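Local coordinates for protein processed glycerol phosphate lipoteichoic acid synthase 2 (PDB 2W8D) that is a lipoteichoic acid synthase-type protein with a sulfatase-family domain of the alkaline phosphatase clan, and binds a magnesium ion, at residues S197-F211 against V220-Q233. Residues are numbered along the deposited sequence; the frame is centred on the assembly and turned at random.
Sequences SNHFPFGMDEGDTDF and VVDNYFQSAHYLDQ
S227 OG lies 2.8 Å from N198 OD1 and 3.2 Å from F202 O. It has three acceptors within reach of one proton: these two and N223 O of its own helix. The ND2 end of the N198 amide donates a hydrogen bond to the backbone O of E40, a magnesium ligand. At the far end of the contact a water links D210 to H229. It donates to D210 OD1 and sits in the plane of the imidazole, 2.6 Å from H229 NE2. H229 ND1 hydrogen-bonds to V56 O, so both ring nitrogens have partners.

Residues 197-211 belong to the loop that follows strand 189-194 of the central mixed sheet in this sulfatase-type domain. After residue 211 the chain returns, and helix 219-244 then runs alongside the loop. H199, on the side away from the helix, hydrogen-bonds through NE2 to a phosphate oxygen of the phosphothreonine at position 84.

F211 and H229 form an offset stack, centroids 4.2 Å apart and planes at 28°. CG anti to the backbone N (chi1 -177°) puts the H229 imidazole against F211. H229 CB makes a CH-pi contact over the F211 face. Y224 turns its edge to the face of F202, planes at 83°. F200 CA covers the opposite face of F202. M204, a selenomethionine, makes a Met-aromatic contact with Y230 through SE, which approaches obliquely. Its CE makes a CH-pi contact over the ring, 4.2 Å from the centroid. V220 CG1 meets F200 CE1 at 3.6 Å.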
loop_
_atom_site.group_PDB
_atom_site.type_symbol
_atom_site.label_atom_id
_atom_site.label_comp_id
_atom_site.label_asym_id
_atom_site.label_seq_id
_atom_site.Cartn_x
_atom_site.Cartn_y
_atom_site.Cartn_z
ATOM N N SER A 197 10.445 9.745 -6.019
ATOM C CA SER A 197 11.672 9.645 -6.783
ATOM C C SER A 197 11.761 8.386 -7.659
ATOM O O SER A 197 12.316 8.454 -8.738
ATOM C CB SER A 197 12.896 9.708 -5.852
ATOM O OG SER A 197 13.236 11.048 -5.471
ATOM N N ASN A 198 11.211 7.252 -7.219
ATOM C CA ASN A 198 11.317 6.029 -8.027
ATOM C C ASN A 198 10.196 5.924 -9.079
ATOM O O ASN A 198 9.488 4.906 -9.140
ATOM C CB ASN A 198 11.364 4.772 -7.138
ATOM C CG ASN A 198 11.885 3.559 -7.866
ATOM O OD1 ASN A 198 12.885 3.645 -8.601
ATOM N ND2 ASN A 198 11.230 2.409 -7.662
ATOM N N HIS A 199 10.032 6.985 -9.877
ATOM C CA HIS A 199 8.985 7.079 -10.912
ATOM C C HIS A 199 9.562 6.754 -12.265
ATOM O O HIS A 199 10.692 7.137 -12.552
ATOM C CB HIS A 199 8.373 8.490 -10.968
ATOM C CG HIS A 199 6.985 8.573 -10.400
ATOM N ND1 HIS A 199 6.664 9.377 -9.321
ATOM C CD2 HIS A 199 5.836 7.934 -10.747
ATOM C CE1 HIS A 199 5.376 9.248 -9.044
ATOM N NE2 HIS A 199 4.852 8.376 -9.891
ATOM N N PHE A 200 8.803 5.992 -13.078
ATOM C CA PHE A 200 9.125 5.751 -14.488
ATOM C C PHE A 200 9.502 7.069 -15.190
ATOM O O PHE A 200 8.877 8.074 -14.924
ATOM C CB PHE A 200 7.867 5.184 -15.146
ATOM C CG PHE A 200 8.054 4.788 -16.570
ATOM C CD1 PHE A 200 8.396 3.466 -16.896
ATOM C CD2 PHE A 200 7.897 5.739 -17.605
ATOM C CE1 PHE A 200 8.579 3.087 -18.246
ATOM C CE2 PHE A 200 8.088 5.370 -18.959
ATOM C CZ PHE A 200 8.418 4.040 -19.278
ATOM N N PRO A 201 10.509 7.082 -16.085
ATOM C CA PRO A 201 11.439 6.050 -16.579
ATOM C C PRO A 201 12.651 5.787 -15.666
ATOM O O PRO A 201 13.579 5.146 -16.106
ATOM C CB PRO A 201 11.932 6.641 -17.906
ATOM C CG PRO A 201 12.019 8.120 -17.596
ATOM C CD PRO A 201 10.756 8.371 -16.746
ATOM N N PHE A 202 12.638 6.276 -14.419
ATOM C CA PHE A 202 13.635 5.865 -13.396
ATOM C C PHE A 202 15.057 6.467 -13.534
ATOM O O PHE A 202 16.000 6.022 -12.876
ATOM C CB PHE A 202 13.715 4.322 -13.307
ATOM C CG PHE A 202 12.378 3.662 -13.092
ATOM C CD1 PHE A 202 11.643 3.917 -11.946
ATOM C CD2 PHE A 202 11.865 2.781 -14.031
ATOM C CE1 PHE A 202 10.433 3.339 -11.755
ATOM C CE2 PHE A 202 10.641 2.168 -13.842
ATOM C CZ PHE A 202 9.912 2.433 -12.721
ATOM N N GLY A 203 15.236 7.461 -14.384
ATOM C CA GLY A 203 16.537 8.165 -14.375
ATOM C C GLY A 203 16.794 8.739 -12.977
ATOM O O GLY A 203 15.855 9.065 -12.242
HETATM N N MSE A 204 18.043 8.817 -12.561
HETATM C CA MSE A 204 18.365 9.665 -11.399
HETATM C C MSE A 204 19.530 10.530 -11.839
HETATM O O MSE A 204 20.296 10.118 -12.701
HETATM C CB MSE A 204 18.677 8.848 -10.125
HETATM C CG MSE A 204 18.173 9.486 -8.800
HETATM SE SE MSE A 204 16.224 9.268 -8.307
HETATM C CE MSE A 204 15.921 11.087 -7.613
ATOM N N ASP A 205 19.637 11.740 -11.295
ATOM C CA ASP A 205 20.750 12.639 -11.653
ATOM C C ASP A 205 22.041 12.214 -10.960
ATOM O O ASP A 205 22.025 11.864 -9.785
ATOM C CB ASP A 205 20.425 14.099 -11.283
ATOM C CG ASP A 205 19.001 14.534 -11.700
ATOM O OD1 ASP A 205 18.868 15.639 -12.268
ATOM O OD2 ASP A 205 18.009 13.805 -11.449
ATOM N N GLU A 206 23.157 12.224 -11.686
ATOM C CA GLU A 206 24.481 12.215 -11.038
ATOM C C GLU A 206 24.657 13.578 -10.397
ATOM O O GLU A 206 24.267 14.594 -10.974
ATOM C CB GLU A 206 25.628 11.915 -12.015
ATOM C CG GLU A 206 26.431 10.611 -11.711
ATOM C CD GLU A 206 27.865 10.849 -11.145
ATOM O OE1 GLU A 206 28.345 12.012 -11.115
ATOM O OE2 GLU A 206 28.527 9.860 -10.736
ATOM N N GLY A 207 25.189 13.612 -9.180
ATOM C CA GLY A 207 25.513 12.424 -8.421
ATOM C C GLY A 207 24.624 12.433 -7.203
ATOM O O GLY A 207 25.065 12.779 -6.112
ATOM N N ASP A 208 23.358 12.081 -7.397
ATOM C CA ASP A 208 22.453 11.872 -6.271
ATOM C C ASP A 208 22.512 10.459 -5.701
ATOM O O ASP A 208 22.099 10.227 -4.563
ATOM C CB ASP A 208 21.027 12.268 -6.628
ATOM C CG ASP A 208 20.723 13.701 -6.239
ATOM O OD1 ASP A 208 21.579 14.371 -5.596
ATOM O OD2 ASP A 208 19.617 14.163 -6.575
ATOM N N THR A 209 23.042 9.528 -6.487
ATOM C CA THR A 209 23.380 8.216 -5.959
ATOM C C THR A 209 24.593 7.654 -6.712
ATOM O O THR A 209 24.940 8.134 -7.800
ATOM C CB THR A 209 22.112 7.273 -5.887
ATOM O OG1 THR A 209 21.906 6.845 -4.527
ATOM C CG2 THR A 209 22.173 6.065 -6.876
ATOM N N ASP A 210 25.269 6.685 -6.105
ATOM C CA ASP A 210 26.523 6.153 -6.662
ATOM C C ASP A 210 26.380 4.754 -7.272
ATOM O O ASP A 210 27.357 4.165 -7.756
ATOM C CB ASP A 210 27.622 6.141 -5.594
ATOM C CG ASP A 210 27.185 5.452 -4.303
ATOM O OD1 ASP A 210 26.001 5.604 -3.892
ATOM O OD2 ASP A 210 28.040 4.768 -3.693
ATOM N N PHE A 211 25.166 4.229 -7.248
ATOM C CA PHE A 211 24.936 2.849 -7.653
ATOM C C PHE A 211 25.134 2.620 -9.151
ATOM O O PHE A 211 24.751 3.460 -9.945
ATOM C CB PHE A 211 23.518 2.447 -7.250
ATOM C CG PHE A 211 23.367 0.994 -6.964
ATOM C CD1 PHE A 211 23.872 0.453 -5.787
ATOM C CD2 PHE A 211 22.721 0.157 -7.878
ATOM C CE1 PHE A 211 23.741 -0.900 -5.523
ATOM C CE2 PHE A 211 22.576 -1.206 -7.626
ATOM C CZ PHE A 211 23.098 -1.742 -6.457
ATOM N N VAL A 220 15.196 1.716 -19.261
ATOM C CA VAL A 220 14.185 1.822 -18.212
ATOM C C VAL A 220 14.482 0.859 -17.038
ATOM O O VAL A 220 14.495 1.262 -15.862
ATOM C CB VAL A 220 12.754 1.624 -18.784
ATOM C CG1 VAL A 220 11.716 1.449 -17.675
ATOM C CG2 VAL A 220 12.374 2.833 -19.644
ATOM N N VAL A 221 14.730 -0.398 -17.382
ATOM C CA VAL A 221 15.058 -1.454 -16.428
ATOM C C VAL A 221 16.444 -1.237 -15.812
ATOM O O VAL A 221 16.604 -1.431 -14.628
ATOM C CB VAL A 221 15.035 -2.850 -17.099
ATOM C CG1 VAL A 221 15.721 -3.917 -16.201
ATOM C CG2 VAL A 221 13.601 -3.243 -17.507
ATOM N N ASP A 222 17.425 -0.870 -16.622
ATOM C CA ASP A 222 18.763 -0.514 -16.129
ATOM C C ASP A 222 18.744 0.552 -15.041
ATOM O O ASP A 222 19.481 0.427 -14.072
ATOM C CB ASP A 222 19.701 -0.051 -17.259
ATOM C CG ASP A 222 20.095 -1.186 -18.205
ATOM O OD1 ASP A 222 19.764 -2.362 -17.933
ATOM O OD2 ASP A 222 20.744 -0.900 -19.238
ATOM N N ASN A 223 17.888 1.570 -15.193
ATOM C CA ASN A 223 17.881 2.737 -14.294
ATOM C C ASN A 223 16.982 2.526 -13.086
ATOM O O ASN A 223 17.076 3.240 -12.075
ATOM C CB ASN A 223 17.449 3.996 -15.045
ATOM C CG ASN A 223 18.490 4.459 -16.045
ATOM O OD1 ASN A 223 19.651 4.050 -16.004
ATOM N ND2 ASN A 223 18.074 5.302 -16.962
ATOM N N TYR A 224 16.095 1.546 -13.198
ATOM C CA TYR A 224 15.262 1.167 -12.078
ATOM C C TYR A 224 16.121 0.960 -10.817
ATOM O O TYR A 224 15.767 1.436 -9.754
ATOM C CB TYR A 224 14.530 -0.117 -12.423
ATOM C CG TYR A 224 13.489 -0.510 -11.416
ATOM C CD1 TYR A 224 12.327 0.262 -11.228
ATOM C CD2 TYR A 224 13.657 -1.652 -10.640
ATOM C CE1 TYR A 224 11.369 -0.113 -10.288
ATOM C CE2 TYR A 224 12.696 -2.038 -9.702
ATOM C CZ TYR A 224 11.555 -1.284 -9.535
ATOM O OH TYR A 224 10.620 -1.718 -8.621
ATOM N N PHE A 225 17.221 0.224 -10.957
ATOM C CA PHE A 225 18.008 -0.218 -9.818
ATOM C C PHE A 225 18.685 0.931 -9.114
ATOM O O PHE A 225 18.851 0.855 -7.909
ATOM C CB PHE A 225 19.078 -1.243 -10.215
ATOM C CG PHE A 225 18.515 -2.457 -10.856
ATOM C CD1 PHE A 225 17.888 -3.448 -10.077
ATOM C CD2 PHE A 225 18.578 -2.625 -12.238
ATOM C CE1 PHE A 225 17.325 -4.598 -10.669
ATOM C CE2 PHE A 225 18.005 -3.773 -12.836
ATOM C CZ PHE A 225 17.386 -4.752 -12.041
ATOM N N GLN A 226 19.073 1.967 -9.871
ATOM C CA GLN A 226 19.631 3.200 -9.326
ATOM C C GLN A 226 18.642 4.024 -8.520
ATOM O O GLN A 226 18.975 4.478 -7.427
ATOM C CB GLN A 226 20.187 4.081 -10.441
ATOM C CG GLN A 226 21.329 3.464 -11.178
ATOM C CD GLN A 226 22.189 4.494 -11.863
ATOM O OE1 GLN A 226 21.782 5.641 -12.035
ATOM N NE2 GLN A 226 23.392 4.094 -12.256
ATOM N N SER A 227 17.433 4.238 -9.041
ATOM C CA SER A 227 16.464 5.015 -8.266
ATOM C C SER A 227 15.900 4.212 -7.104
ATOM O O SER A 227 15.540 4.780 -6.075
ATOM C CB SER A 227 15.358 5.663 -9.121
ATOM O OG SER A 227 14.982 4.789 -10.152
ATOM N N ALA A 228 15.855 2.890 -7.246
ATOM C CA ALA A 228 15.470 2.042 -6.113
ATOM C C ALA A 228 16.520 2.174 -4.975
ATOM O O ALA A 228 16.163 2.252 -3.803
ATOM C CB ALA A 228 15.317 0.584 -6.536
ATOM N N HIS A 229 17.793 2.196 -5.336
ATOM C CA HIS A 229 18.884 2.313 -4.368
ATOM C C HIS A 229 18.754 3.665 -3.675
ATOM O O HIS A 229 18.859 3.727 -2.473
ATOM C CB HIS A 229 20.254 2.146 -5.066
ATOM C CG HIS A 229 21.445 2.175 -4.144
ATOM N ND1 HIS A 229 21.790 1.120 -3.326
ATOM C CD2 HIS A 229 22.397 3.122 -3.944
ATOM C CE1 HIS A 229 22.897 1.418 -2.662
ATOM N NE2 HIS A 229 23.285 2.624 -3.025
ATOM N N TYR A 230 18.453 4.724 -4.434
ATOM C CA TYR A 230 18.211 6.038 -3.864
ATOM C C TYR A 230 17.021 6.046 -2.852
ATOM O O TYR A 230 17.130 6.621 -1.735
ATOM C CB TYR A 230 18.045 7.092 -4.982
ATOM C CG TYR A 230 17.760 8.492 -4.470
ATOM C CD1 TYR A 230 18.801 9.370 -4.156
ATOM C CD2 TYR A 230 16.448 8.918 -4.254
ATOM C CE1 TYR A 230 18.541 10.644 -3.666
ATOM C CE2 TYR A 230 16.171 10.164 -3.775
ATOM C CZ TYR A 230 17.230 11.023 -3.468
ATOM O OH TYR A 230 16.957 12.256 -2.993
ATOM N N LEU A 231 15.903 5.439 -3.245
ATOM C CA LEU A 231 14.740 5.241 -2.368
ATOM C C LEU A 231 15.173 4.566 -1.048
ATOM O O LEU A 231 14.796 5.002 0.034
ATOM C CB LEU A 231 13.660 4.392 -3.073
ATOM C CG LEU A 231 12.337 4.158 -2.313
ATOM C CD1 LEU A 231 11.795 5.430 -1.622
ATOM C CD2 LEU A 231 11.226 3.594 -3.196
ATOM N N ASP A 232 15.970 3.518 -1.164
ATOM C CA ASP A 232 16.441 2.787 -0.002
ATOM C C ASP A 232 17.278 3.647 0.973
ATOM O O ASP A 232 17.099 3.564 2.171
ATOM C CB ASP A 232 17.240 1.582 -0.446
ATOM C CG ASP A 232 17.606 0.673 0.698
ATOM O OD1 ASP A 232 16.678 -0.054 1.138
ATOM O OD2 ASP A 232 18.805 0.667 1.132
ATOM N N GLN A 233 18.167 4.481 0.456
ATOM C CA GLN A 233 18.893 5.444 1.293
ATOM C C GLN A 233 17.979 6.447 1.983
ATOM O O GLN A 233 18.225 6.814 3.126
ATOM C CB GLN A 233 19.980 6.146 0.483
ATOM C CG GLN A 233 21.033 5.150 -0.048
ATOM C CD GLN A 233 22.115 5.787 -0.923
ATOM O OE1 GLN A 233 21.873 6.765 -1.636
ATOM N NE2 GLN A 233 23.318 5.224 -0.869
HETATM O O HOH W 1 25.723 3.357 -2.388
#